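Local coordinates for biogenic amine-binding protein (Rhodnius prolixus, PDB 4GE1) that binds biogenic amines, here tryptamine, inside a lipocalin barrel and probably sequesters serotonin and norepinephrine at the bite of this blood-feeding insect, at residues V8-D13 with G84-Y89; W24-Y29 with T44-Q49; Y117-V122 with E147-K152; K12-D17 with I113-S118. All coordinates share one frame; numbering follows the deposited sequence.

How the interactions relate
All four contacts belong to one lipocalin barrel, three of them near the end crossed by the N-terminal segment. Interactions 1 and 4, whose centres lie about 9 Å apart, start from that segment: residues 8-13 meet the turn leading into strand 88-96, and residues 12-17 meet the end of strand 102-115. Interaction 3, centred about 12 Å from interaction 4, continues from the turn after strand 102-115 to the outer helix 150-159. Interaction 2, nested along the chain within the loops closed by interactions 1 and 4, pairs the first two strands. Its Trp-24 touches residues of interactions 3 and 4, packing barrel interior against that turn; its Ile-26 touches the amine.

Interaction 1 (V8-D13 with G84-Y89)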
# COMPACT_ATOMS: atom_id res chain seq x y z
N VAL A 8 -6.80 -1.01 -14.37
CA VAL A 8 -5.69 -1.91 -14.69
C VAL A 8 -6.10 -3.35 -14.44
O VAL A 8 -6.89 -3.64 -13.54
CB VAL A 8 -4.41 -1.58 -13.87
CG1 VAL A 8 -4.14 -0.08 -13.87
CG2 VAL A 8 -4.52 -2.09 -12.46
N ASP A 9 -5.57 -4.26 -15.25
CA ASP A 9 -5.80 -5.69 -15.07
C ASP A 9 -5.13 -6.14 -13.78
O ASP A 9 -4.07 -5.63 -13.42
CB ASP A 9 -5.26 -6.49 -16.25
CG ASP A 9 -5.90 -6.09 -17.57
OD1 ASP A 9 -6.94 -5.39 -17.55
OD2 ASP A 9 -5.35 -6.47 -18.63
N THR A 10 -5.75 -7.10 -13.09
CA THR A 10 -5.35 -7.51 -11.75
C THR A 10 -5.17 -9.02 -11.65
O THR A 10 -5.56 -9.76 -12.55
CB THR A 10 -6.42 -7.11 -10.72
OG1 THR A 10 -7.68 -7.67 -11.11
CG2 THR A 10 -6.57 -5.60 -10.65
N VAL A 11 -4.61 -9.47 -10.52
CA VAL A 11 -4.34 -10.89 -10.29
C VAL A 11 -5.62 -11.71 -10.26
O VAL A 11 -6.57 -11.36 -9.56
CB VAL A 11 -3.61 -11.11 -8.94
CG1 VAL A 11 -3.12 -12.54 -8.84
CG2 VAL A 11 -2.47 -10.13 -8.77
N LYS A 12 -5.63 -12.80 -11.01
CA LYS A 12 -6.76 -13.73 -10.98
C LYS A 12 -6.62 -14.71 -9.83
O LYS A 12 -5.51 -15.08 -9.46
CB LYS A 12 -6.86 -14.50 -12.30
CG LYS A 12 -8.12 -14.22 -13.09
CD LYS A 12 -8.47 -15.38 -14.00
CE LYS A 12 -7.35 -15.69 -14.99
NZ LYS A 12 -7.74 -16.77 -15.94
N ASP A 13 -7.75 -15.13 -9.27
CA ASP A 13 -7.74 -16.06 -8.14
C ASP A 13 -6.88 -15.54 -6.98
O ASP A 13 -5.88 -16.14 -6.61
CB ASP A 13 -7.26 -17.44 -8.60
CG ASP A 13 -7.96 -17.91 -9.87
OD1 ASP A 13 -9.07 -18.49 -9.76
OD2 ASP A 13 -7.41 -17.70 -10.97
N GLY A 84 -15.06 -10.22 -7.27
CA GLY A 84 -15.03 -11.64 -7.54
C GLY A 84 -13.78 -12.27 -6.99
O GLY A 84 -13.45 -12.09 -5.82
N ASN A 85 -13.06 -13.00 -7.83
CA ASN A 85 -11.85 -13.69 -7.42
C ASN A 85 -10.56 -12.90 -7.66
O ASN A 85 -9.46 -13.38 -7.39
CB ASN A 85 -11.76 -15.05 -8.12
CG ASN A 85 -11.60 -16.20 -7.15
OD1 ASN A 85 -11.70 -16.01 -5.93
ND2 ASN A 85 -11.36 -17.39 -7.67
N ASN A 86 -10.70 -11.67 -8.15
CA ASN A 86 -9.53 -10.88 -8.52
C ASN A 86 -8.93 -10.08 -7.37
O ASN A 86 -9.58 -9.86 -6.35
CB ASN A 86 -9.87 -9.93 -9.67
CG ASN A 86 -10.56 -10.63 -10.82
OD1 ASN A 86 -10.01 -11.54 -11.43
ND2 ASN A 86 -11.78 -10.20 -11.12
N GLY A 87 -7.69 -9.66 -7.56
CA GLY A 87 -7.01 -8.84 -6.57
C GLY A 87 -7.38 -7.38 -6.72
O GLY A 87 -6.53 -6.54 -7.01
N LYS A 88 -8.66 -7.09 -6.52
CA LYS A 88 -9.18 -5.74 -6.73
C LYS A 88 -10.29 -5.43 -5.75
O LYS A 88 -11.23 -6.21 -5.59
CB LYS A 88 -9.69 -5.60 -8.16
CG LYS A 88 -10.37 -4.27 -8.46
CD LYS A 88 -10.69 -4.16 -9.94
CE LYS A 88 -11.32 -2.82 -10.28
NZ LYS A 88 -10.39 -1.67 -10.01
N TYR A 89 -10.18 -4.29 -5.09
CA TYR A 89 -11.17 -3.93 -4.08
C TYR A 89 -11.18 -2.43 -3.82
O TYR A 89 -10.29 -1.70 -4.24
CB TYR A 89 -10.93 -4.70 -2.77
CG TYR A 89 -9.61 -4.42 -2.07
CD1 TYR A 89 -9.56 -3.65 -0.91
CD2 TYR A 89 -8.41 -4.94 -2.55
CE1 TYR A 89 -8.36 -3.38 -0.26
CE2 TYR A 89 -7.20 -4.67 -1.90
CZ TYR A 89 -7.18 -3.90 -0.76
OH TYR A 89 -5.99 -3.65 -0.12
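The carbonyl oxygen of Val-11 receives one hydrogen bond and one weaker CA-H...O contact from the turn that precedes strand 88-96. The backbone N of Gly-87 reaches Val-11 O at 2.9 Å, in the carbonyl plane but bent to 146° at the hydrogen, and CA of Asn-86 adds the CA-H...O contact, 3.2 Å from the same oxygen. Gly-87, the centre of an inverse gamma turn, suits this place because it has no side chain on the flank facing Val-11, and the CA atoms of Val-11 and Gly-87 come within 5.0 Å.

Next to this bond stands Thr-10. With its hydroxyl set between the backbone N and the carbonyl carbon (chi1 56°), OG1 meets Asn-86 CB at 3.5 Å while the methyl CG2 rests 4.0 Å from Lys-88 CB, so both branches of a small side chain are used. Lys-12 contributes aliphatic chain alone, its CG lying alongside Asn-86 OD1. At the exposed end, Asn-85 ND2 makes a weak hydrogen bond of 3.3 Å to Asp-13 OD1; amide and carboxylate planes are turned 72° apart. Asn-85 is held further by a backbone hydrogen bond to Phe-14.

Both Val-11 and Gly-87 also bond to the backbone of Tyr-112 on strand 102-115, which ties the two segments to the barrel wall. An N-terminal segment that crosses one end of the barrel ahead of a short helix is characteristic of the lipocalin fold.

Interaction 2 (W24-Y29 with T44-Q49); sequences WYITHY and TKFLHQ
Trp-24 and Phe-46 face each other across an antiparallel pair, with the methylene of the first laid over the ring of the second. Trp-24 CB stands 3.8 Å from the centroid of the Phe-46 ring, a CH-pi contact, whereas the indole slides past, its plane 27° from that of the phenyl. Phe-46 gets there because CG sits between its backbone N and carbonyl carbon (chi1 62°). The rim of the same ring receives Ile-26 CG1, 4.0 Å from Phe-46 CE2, and Ile-26 CD1 runs beside Thr-44 CG2 at 3.6 Å. His-48 completes the cluster at the edge of the Trp-24 indole, the two ring planes 82° apart.

On the other face of the sheet, Lys-45 extends fully alongside Tyr-25, methylenes against the ring, and its NZ donates to Tyr-25 OH at 2.9 Å.

Trp-24 and Phe-46 exchange two backbone hydrogen bonds. Ile-26 N still donates to Thr-44 O, but the return bond is replaced by a water, 2.7 Å from Ile-26 O and 3.0 Å from Thr-44 N.

Trp-24 belongs to the Gly-X-Trp signature of lipocalins, and Arg-141 makes the familiar cation-pi contact with it. The interior is thus mainly aromatic and apolar, with Ile-26 touching the tryptamine and polar atoms of Thr-44 and His-48 paired to Asn-62 and Glu-58; the charge of Lys-45 lies on the outer face, where Asp-181 and Tyr-25 OH meet it.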
# COMPACT_ATOMS: atom_id res chain seq x y z
N TRP A 24 4.28 -5.54 4.84
CA TRP A 24 4.88 -5.20 3.55
C TRP A 24 5.73 -3.94 3.64
O TRP A 24 5.39 -3.02 4.37
CB TRP A 24 3.79 -4.94 2.51
CG TRP A 24 3.00 -6.17 2.07
CD1 TRP A 24 1.77 -6.56 2.52
CD2 TRP A 24 3.38 -7.12 1.07
NE1 TRP A 24 1.37 -7.71 1.87
CE2 TRP A 24 2.34 -8.07 0.97
CE3 TRP A 24 4.50 -7.26 0.24
CZ2 TRP A 24 2.39 -9.14 0.09
CZ3 TRP A 24 4.54 -8.32 -0.63
CH2 TRP A 24 3.50 -9.25 -0.70
N TYR A 25 6.82 -3.90 2.89
CA TYR A 25 7.60 -2.68 2.74
C TYR A 25 7.41 -2.14 1.33
O TYR A 25 7.44 -2.89 0.36
CB TYR A 25 9.09 -2.96 2.97
CG TYR A 25 9.43 -3.40 4.38
CD1 TYR A 25 9.45 -4.75 4.72
CD2 TYR A 25 9.72 -2.47 5.36
CE1 TYR A 25 9.76 -5.16 6.01
CE2 TYR A 25 10.03 -2.87 6.65
CZ TYR A 25 10.04 -4.21 6.97
OH TYR A 25 10.35 -4.62 8.25
N ILE A 26 7.19 -0.83 1.23
CA ILE A 26 7.08 -0.18 -0.08
C ILE A 26 8.47 0.24 -0.53
O ILE A 26 9.07 1.16 0.02
CB ILE A 26 6.13 1.01 -0.04
CG1 ILE A 26 4.78 0.56 0.54
CG2 ILE A 26 5.94 1.59 -1.44
CD1 ILE A 26 3.65 1.52 0.30
N THR A 27 9.00 -0.47 -1.53
CA THR A 27 10.38 -0.29 -1.93
C THR A 27 10.57 0.72 -3.07
O THR A 27 11.56 1.44 -3.11
CB THR A 27 11.01 -1.64 -2.34
OG1 THR A 27 10.20 -2.26 -3.34
CG2 THR A 27 11.10 -2.55 -1.12
N HIS A 28 9.62 0.75 -3.99
CA HIS A 28 9.69 1.61 -5.17
C HIS A 28 8.29 2.11 -5.47
O HIS A 28 7.31 1.41 -5.24
CB HIS A 28 10.18 0.84 -6.39
CG HIS A 28 11.52 0.20 -6.22
ND1 HIS A 28 11.72 -0.90 -5.41
CD2 HIS A 28 12.72 0.49 -6.77
CE1 HIS A 28 12.99 -1.25 -5.47
NE2 HIS A 28 13.62 -0.43 -6.28
N TYR A 29 8.19 3.32 -6.03
CA TYR A 29 6.88 3.84 -6.38
C TYR A 29 6.87 5.12 -7.20
O TYR A 29 7.77 5.96 -7.09
CB TYR A 29 6.03 4.03 -5.12
CG TYR A 29 6.52 5.09 -4.17
CD1 TYR A 29 6.17 6.42 -4.33
CD2 TYR A 29 7.31 4.74 -3.07
CE1 TYR A 29 6.60 7.39 -3.42
CE2 TYR A 29 7.74 5.70 -2.16
CZ TYR A 29 7.39 7.02 -2.34
OH TYR A 29 7.84 7.96 -1.42
N THR A 44 7.77 3.49 3.78
CA THR A 44 6.49 3.00 4.26
C THR A 44 6.52 1.51 4.57
O THR A 44 7.02 0.70 3.79
CB THR A 44 5.34 3.32 3.28
OG1 THR A 44 5.10 4.74 3.25
CG2 THR A 44 4.06 2.60 3.74
N LYS A 45 6.02 1.16 5.75
CA LYS A 45 5.79 -0.23 6.10
C LYS A 45 4.34 -0.32 6.50
O LYS A 45 3.80 0.60 7.13
CB LYS A 45 6.70 -0.65 7.26
CG LYS A 45 6.41 -2.04 7.82
CD LYS A 45 7.43 -2.42 8.89
CE LYS A 45 7.22 -3.86 9.35
NZ LYS A 45 8.30 -4.31 10.29
N PHE A 46 3.68 -1.41 6.12
CA PHE A 46 2.32 -1.59 6.61
C PHE A 46 2.03 -2.99 7.13
O PHE A 46 2.68 -3.97 6.77
CB PHE A 46 1.24 -1.06 5.64
CG PHE A 46 1.20 -1.73 4.28
CD1 PHE A 46 0.19 -2.63 3.97
CD2 PHE A 46 2.10 -1.39 3.29
CE1 PHE A 46 0.10 -3.22 2.70
CE2 PHE A 46 2.02 -1.96 2.01
CZ PHE A 46 1.03 -2.89 1.73
N LEU A 47 1.07 -3.04 8.05
CA LEU A 47 0.71 -4.27 8.73
C LEU A 47 -0.76 -4.54 8.45
O LEU A 47 -1.60 -3.66 8.59
CB LEU A 47 0.93 -4.10 10.23
CG LEU A 47 1.02 -5.33 11.12
CD1 LEU A 47 2.28 -6.11 10.78
CD2 LEU A 47 1.04 -4.93 12.59
N HIS A 48 -1.11 -5.77 8.08
CA HIS A 48 -2.52 -6.01 7.82
C HIS A 48 -3.05 -7.39 8.20
O HIS A 48 -2.30 -8.34 8.41
CB HIS A 48 -2.92 -5.60 6.39
CG HIS A 48 -2.17 -6.31 5.30
ND1 HIS A 48 -2.21 -5.90 3.99
CD2 HIS A 48 -1.37 -7.40 5.34
CE1 HIS A 48 -1.47 -6.72 3.26
NE2 HIS A 48 -0.95 -7.63 4.06
N GLN A 49 -4.37 -7.47 8.31
CA GLN A 49 -5.01 -8.71 8.73
C GLN A 49 -6.39 -8.85 8.12
O GLN A 49 -7.03 -7.85 7.77
CB GLN A 49 -5.14 -8.75 10.25
CG GLN A 49 -5.73 -7.46 10.81
CD GLN A 49 -6.31 -7.60 12.21
OE1 GLN A 49 -5.73 -8.24 13.10
NE2 GLN A 49 -7.47 -6.98 12.41
O HOH W 1 8.19 3.60 0.79

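Interaction 3 (Y117-V122 with E147-K152); sequences YSKYSV and EDVKSK
Tyr-120 projects from the start of strand 120-127 onto the segment that leads into helix 150-159, where Val-149 and Lys-152 receive it. Its hydroxyl oxygen OH comes 3.5 Å from Lys-152 CB, and CD2 of the ring is 4.0 Å from Val-149 CB, so one tyrosine side chain bridges Val-149 and Lys-152, three residues apart. Lys-119 flanks it: its CD packs 3.5 Å from Val-149 CG1, methylene against methyl, which leaves the polar end of the lysine to run on past the valine. There Lys-119 NZ is 5.3 Å from Asp-148 OD1, too far for a salt bridge, although the opposite charges would probably attract weakly. The branched valine suits the middle of the contact, since it offers CG1 to the lysine chain and its CB and CG2 to the tyrosine.

The second shell fixes these groups. Tyr-120 has CG between its backbone N and carbonyl carbon (chi1 79°), a setting that brings OH to the carboxylate of Asp-114, to which it is hydrogen-bonded; a tyrosine can thus be buried without wasting its polar end. Asp-116 OD1 accepts from the backbone N of both Lys-119 and Tyr-120, holding the turn from which the two side chains leave.

Beyond this, Tyr-120 also touches Val-153, and Val-122 packs on Ala-156 and Leu-157. Helix 150-159 therefore lies along the outer side of strand 120-127, as the long helix of a lipocalin lies against its barrel.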
# COMPACT_ATOMS: atom_id res chain seq x y z
N TYR A 117 2.75 -13.48 -3.10
CA TYR A 117 2.27 -13.62 -1.72
C TYR A 117 3.37 -13.56 -0.65
O TYR A 117 3.22 -12.87 0.37
CB TYR A 117 1.42 -14.88 -1.57
CG TYR A 117 0.20 -14.89 -2.47
CD1 TYR A 117 -0.98 -14.28 -2.07
CD2 TYR A 117 0.24 -15.48 -3.73
CE1 TYR A 117 -2.10 -14.27 -2.89
CE2 TYR A 117 -0.87 -15.47 -4.56
CZ TYR A 117 -2.03 -14.86 -4.14
OH TYR A 117 -3.14 -14.84 -4.95
N SER A 118 4.47 -14.28 -0.87
CA SER A 118 5.50 -14.41 0.17
C SER A 118 6.77 -13.59 -0.10
O SER A 118 7.73 -13.67 0.67
CB SER A 118 5.84 -15.89 0.43
OG SER A 118 6.41 -16.53 -0.71
N LYS A 119 6.77 -12.80 -1.17
CA LYS A 119 7.93 -11.97 -1.48
C LYS A 119 7.58 -10.57 -1.95
O LYS A 119 8.04 -9.58 -1.36
CB LYS A 119 8.82 -12.65 -2.52
CG LYS A 119 9.66 -13.79 -1.97
CD LYS A 119 10.56 -14.36 -3.04
CE LYS A 119 11.48 -15.42 -2.46
NZ LYS A 119 10.71 -16.51 -1.81
N TYR A 120 6.77 -10.48 -3.00
CA TYR A 120 6.51 -9.20 -3.66
C TYR A 120 5.05 -9.04 -4.08
O TYR A 120 4.33 -10.01 -4.29
CB TYR A 120 7.39 -9.06 -4.90
CG TYR A 120 6.86 -9.84 -6.09
CD1 TYR A 120 6.02 -9.24 -7.03
CD2 TYR A 120 7.18 -11.18 -6.27
CE1 TYR A 120 5.53 -9.96 -8.12
CE2 TYR A 120 6.70 -11.90 -7.36
CZ TYR A 120 5.87 -11.29 -8.28
OH TYR A 120 5.39 -12.01 -9.35
N SER A 121 4.63 -7.79 -4.21
CA SER A 121 3.36 -7.47 -4.85
C SER A 121 3.50 -6.14 -5.58
O SER A 121 4.30 -5.29 -5.19
CB SER A 121 2.23 -7.40 -3.83
OG SER A 121 2.47 -6.39 -2.87
N VAL A 122 2.74 -5.97 -6.65
CA VAL A 122 2.76 -4.73 -7.40
C VAL A 122 1.34 -4.17 -7.46
O VAL A 122 0.40 -4.89 -7.78
CB VAL A 122 3.32 -4.96 -8.81
CG1 VAL A 122 3.33 -3.66 -9.60
CG2 VAL A 122 4.73 -5.55 -8.70
N GLU A 147 16.49 -10.46 -4.83
CA GLU A 147 17.15 -10.45 -6.13
C GLU A 147 16.50 -11.40 -7.14
O GLU A 147 16.42 -11.09 -8.33
CB GLU A 147 18.64 -10.77 -5.97
CG GLU A 147 19.49 -10.53 -7.21
CD GLU A 147 19.47 -11.69 -8.19
OE1 GLU A 147 19.28 -12.85 -7.74
OE2 GLU A 147 19.64 -11.45 -9.40
N ASP A 148 16.03 -12.55 -6.67
CA ASP A 148 15.51 -13.59 -7.56
C ASP A 148 14.09 -13.35 -8.09
O ASP A 148 13.58 -14.15 -8.88
CB ASP A 148 15.62 -14.98 -6.91
CG ASP A 148 15.04 -15.02 -5.52
OD1 ASP A 148 14.14 -14.21 -5.21
OD2 ASP A 148 15.46 -15.89 -4.72
N VAL A 149 13.47 -12.26 -7.65
CA VAL A 149 12.14 -11.90 -8.15
C VAL A 149 12.14 -10.55 -8.86
O VAL A 149 11.08 -10.05 -9.25
CB VAL A 149 11.06 -11.89 -7.03
CG1 VAL A 149 10.97 -13.24 -6.36
CG2 VAL A 149 11.34 -10.78 -6.02
N LYS A 150 13.31 -9.95 -9.03
CA LYS A 150 13.41 -8.69 -9.74
C LYS A 150 12.74 -8.78 -11.11
O LYS A 150 11.99 -7.90 -11.51
CB LYS A 150 14.87 -8.25 -9.90
CG LYS A 150 15.59 -7.96 -8.59
CD LYS A 150 17.02 -7.46 -8.85
CE LYS A 150 17.79 -7.30 -7.55
NZ LYS A 150 17.08 -6.41 -6.58
N SER A 151 13.01 -9.87 -11.84
CA SER A 151 12.46 -10.03 -13.19
C SER A 151 10.94 -10.07 -13.18
O SER A 151 10.29 -9.43 -14.01
CB SER A 151 13.04 -11.27 -13.87
OG SER A 151 12.81 -12.44 -13.10
N LYS A 152 10.37 -10.81 -12.23
CA LYS A 152 8.91 -10.87 -12.09
C LYS A 152 8.29 -9.50 -11.83
O LYS A 152 7.22 -9.18 -12.35
CB LYS A 152 8.53 -11.85 -10.98
CG LYS A 152 9.10 -13.25 -11.16
CD LYS A 152 8.03 -14.31 -10.91
CE LYS A 152 8.62 -15.71 -10.96
NZ LYS A 152 9.62 -15.93 -9.87

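Interaction 4 (K12-D17 with I113-S118)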
# COMPACT_ATOMS: atom_id res chain seq x y z
N LYS A 12 -5.63 -12.80 -11.01
CA LYS A 12 -6.76 -13.73 -10.98
C LYS A 12 -6.62 -14.71 -9.83
O LYS A 12 -5.51 -15.08 -9.46
CB LYS A 12 -6.86 -14.50 -12.30
CG LYS A 12 -8.12 -14.22 -13.09
CD LYS A 12 -8.47 -15.38 -14.00
CE LYS A 12 -7.35 -15.69 -14.99
NZ LYS A 12 -7.74 -16.77 -15.94
N ASP A 13 -7.75 -15.13 -9.27
CA ASP A 13 -7.74 -16.06 -8.14
C ASP A 13 -6.88 -15.54 -6.98
O ASP A 13 -5.88 -16.14 -6.61
CB ASP A 13 -7.26 -17.44 -8.60
CG ASP A 13 -7.96 -17.91 -9.87
OD1 ASP A 13 -9.07 -18.49 -9.76
OD2 ASP A 13 -7.41 -17.70 -10.97
N PHE A 14 -7.30 -14.41 -6.43
CA PHE A 14 -6.59 -13.75 -5.34
C PHE A 14 -6.81 -14.51 -4.03
O PHE A 14 -7.95 -14.65 -3.56
CB PHE A 14 -7.09 -12.31 -5.21
CG PHE A 14 -6.16 -11.39 -4.47
CD1 PHE A 14 -4.86 -11.19 -4.90
CD2 PHE A 14 -6.60 -10.69 -3.36
CE1 PHE A 14 -4.00 -10.32 -4.23
CE2 PHE A 14 -5.75 -9.81 -2.68
CZ PHE A 14 -4.45 -9.63 -3.12
N ASN A 15 -5.73 -15.02 -3.45
CA ASN A 15 -5.81 -15.72 -2.17
C ASN A 15 -5.67 -14.74 -1.00
O ASN A 15 -4.57 -14.41 -0.58
CB ASN A 15 -4.74 -16.81 -2.08
CG ASN A 15 -4.95 -17.74 -0.90
OD1 ASN A 15 -5.30 -17.31 0.20
ND2 ASN A 15 -4.75 -19.03 -1.12
N LYS A 16 -6.81 -14.29 -0.50
CA LYS A 16 -6.84 -13.28 0.55
C LYS A 16 -6.13 -13.75 1.81
O LYS A 16 -5.35 -13.01 2.40
CB LYS A 16 -8.29 -12.89 0.87
CG LYS A 16 -9.07 -12.39 -0.34
CD LYS A 16 -10.41 -11.81 0.08
CE LYS A 16 -11.35 -11.69 -1.10
NZ LYS A 16 -11.59 -13.01 -1.75
N ASP A 17 -6.40 -14.99 2.21
CA ASP A 17 -5.81 -15.55 3.41
C ASP A 17 -4.28 -15.46 3.40
O ASP A 17 -3.67 -15.11 4.40
CB ASP A 17 -6.23 -17.02 3.59
CG ASP A 17 -7.72 -17.16 3.85
OD1 ASP A 17 -8.28 -16.32 4.58
OD2 ASP A 17 -8.33 -18.12 3.34
N ILE A 113 -1.74 -5.79 -9.45
CA ILE A 113 -1.28 -6.19 -10.77
C ILE A 113 -0.65 -7.58 -10.74
O ILE A 113 -0.84 -8.37 -11.68
CB ILE A 113 -0.26 -5.16 -11.28
CG1 ILE A 113 -0.93 -3.80 -11.46
CG2 ILE A 113 0.39 -5.63 -12.56
CD1 ILE A 113 0.03 -2.67 -11.76
N ASP A 114 0.08 -7.87 -9.66
CA ASP A 114 0.75 -9.16 -9.49
C ASP A 114 1.27 -9.35 -8.06
O ASP A 114 1.51 -8.37 -7.35
CB ASP A 114 1.90 -9.30 -10.49
CG ASP A 114 2.46 -10.72 -10.55
OD1 ASP A 114 1.70 -11.68 -10.28
OD2 ASP A 114 3.66 -10.87 -10.88
N THR A 115 1.46 -10.60 -7.66
CA THR A 115 2.05 -10.92 -6.36
C THR A 115 2.33 -12.42 -6.25
O THR A 115 1.62 -13.24 -6.83
CB THR A 115 1.13 -10.53 -5.20
OG1 THR A 115 1.80 -10.79 -3.95
CG2 THR A 115 -0.16 -11.34 -5.25
N ASP A 116 3.38 -12.77 -5.51
CA ASP A 116 3.65 -14.17 -5.23
C ASP A 116 3.36 -14.45 -3.76
O ASP A 116 3.69 -15.52 -3.24
CB ASP A 116 5.09 -14.54 -5.59
CG ASP A 116 6.11 -13.90 -4.66
OD1 ASP A 116 5.73 -13.01 -3.87
OD2 ASP A 116 7.30 -14.28 -4.74
N TYR A 117 2.75 -13.48 -3.10
CA TYR A 117 2.27 -13.62 -1.72
C TYR A 117 3.37 -13.56 -0.65
O TYR A 117 3.22 -12.87 0.37
CB TYR A 117 1.42 -14.88 -1.57
CG TYR A 117 0.20 -14.89 -2.47
CD1 TYR A 117 -0.98 -14.28 -2.07
CD2 TYR A 117 0.24 -15.48 -3.73
CE1 TYR A 117 -2.10 -14.27 -2.89
CE2 TYR A 117 -0.87 -15.47 -4.56
CZ TYR A 117 -2.03 -14.86 -4.14
OH TYR A 117 -3.14 -14.84 -4.95
N SER A 118 4.47 -14.28 -0.87
CA SER A 118 5.50 -14.41 0.17
C SER A 118 6.77 -13.59 -0.10
O SER A 118 7.73 -13.67 0.67
CB SER A 118 5.84 -15.89 0.43
OG SER A 118 6.41 -16.53 -0.71
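The Thr-Asp-Tyr sequence 115-117 is a lipocalin signature in the turn between strands 102-115 and 120-127, and here it receives the N-terminal segment. Tyr-117 OH accepts a nearly straight hydrogen bond from the backbone N of Asn-15, 3.0 Å long with 174° at the hydrogen. The ring of Tyr-117 also runs past the rest of that residue, Asn-15 CB being 3.8 Å from CE1. A tyrosine suits the place because it is long enough to cross the gap and ends in an atom able to accept a backbone N-H.

The methyl CG2 of Thr-115 lies against the centre of one face of the Tyr-117 ring, 4.1 Å from the plane. The same methyl meets the edge of the Phe-14 ring, 4.1 Å from CE1. The other branch of Thr-115 is polar: with OG1 anti to the backbone N (chi1 -176°), the hydroxyl takes the backbone N of Tyr-117 at 3.0 Å, closing an ST turn, and also bonds to the carbonyl O of Tyr-120. Threonine therefore serves both a packed and a bonded side.

Asn-15 turns its amide away to cap the short helix 16-19, OD1 accepting from the backbone N of Asn-18, a classic use of asparagine at an N-cap. Phe-19 of that helix touches Phe-14, Thr-115 and Tyr-117 in turn, so helix 16-19 sits close against the junction of strands 102-115 and 120-127 at this end of the barrel.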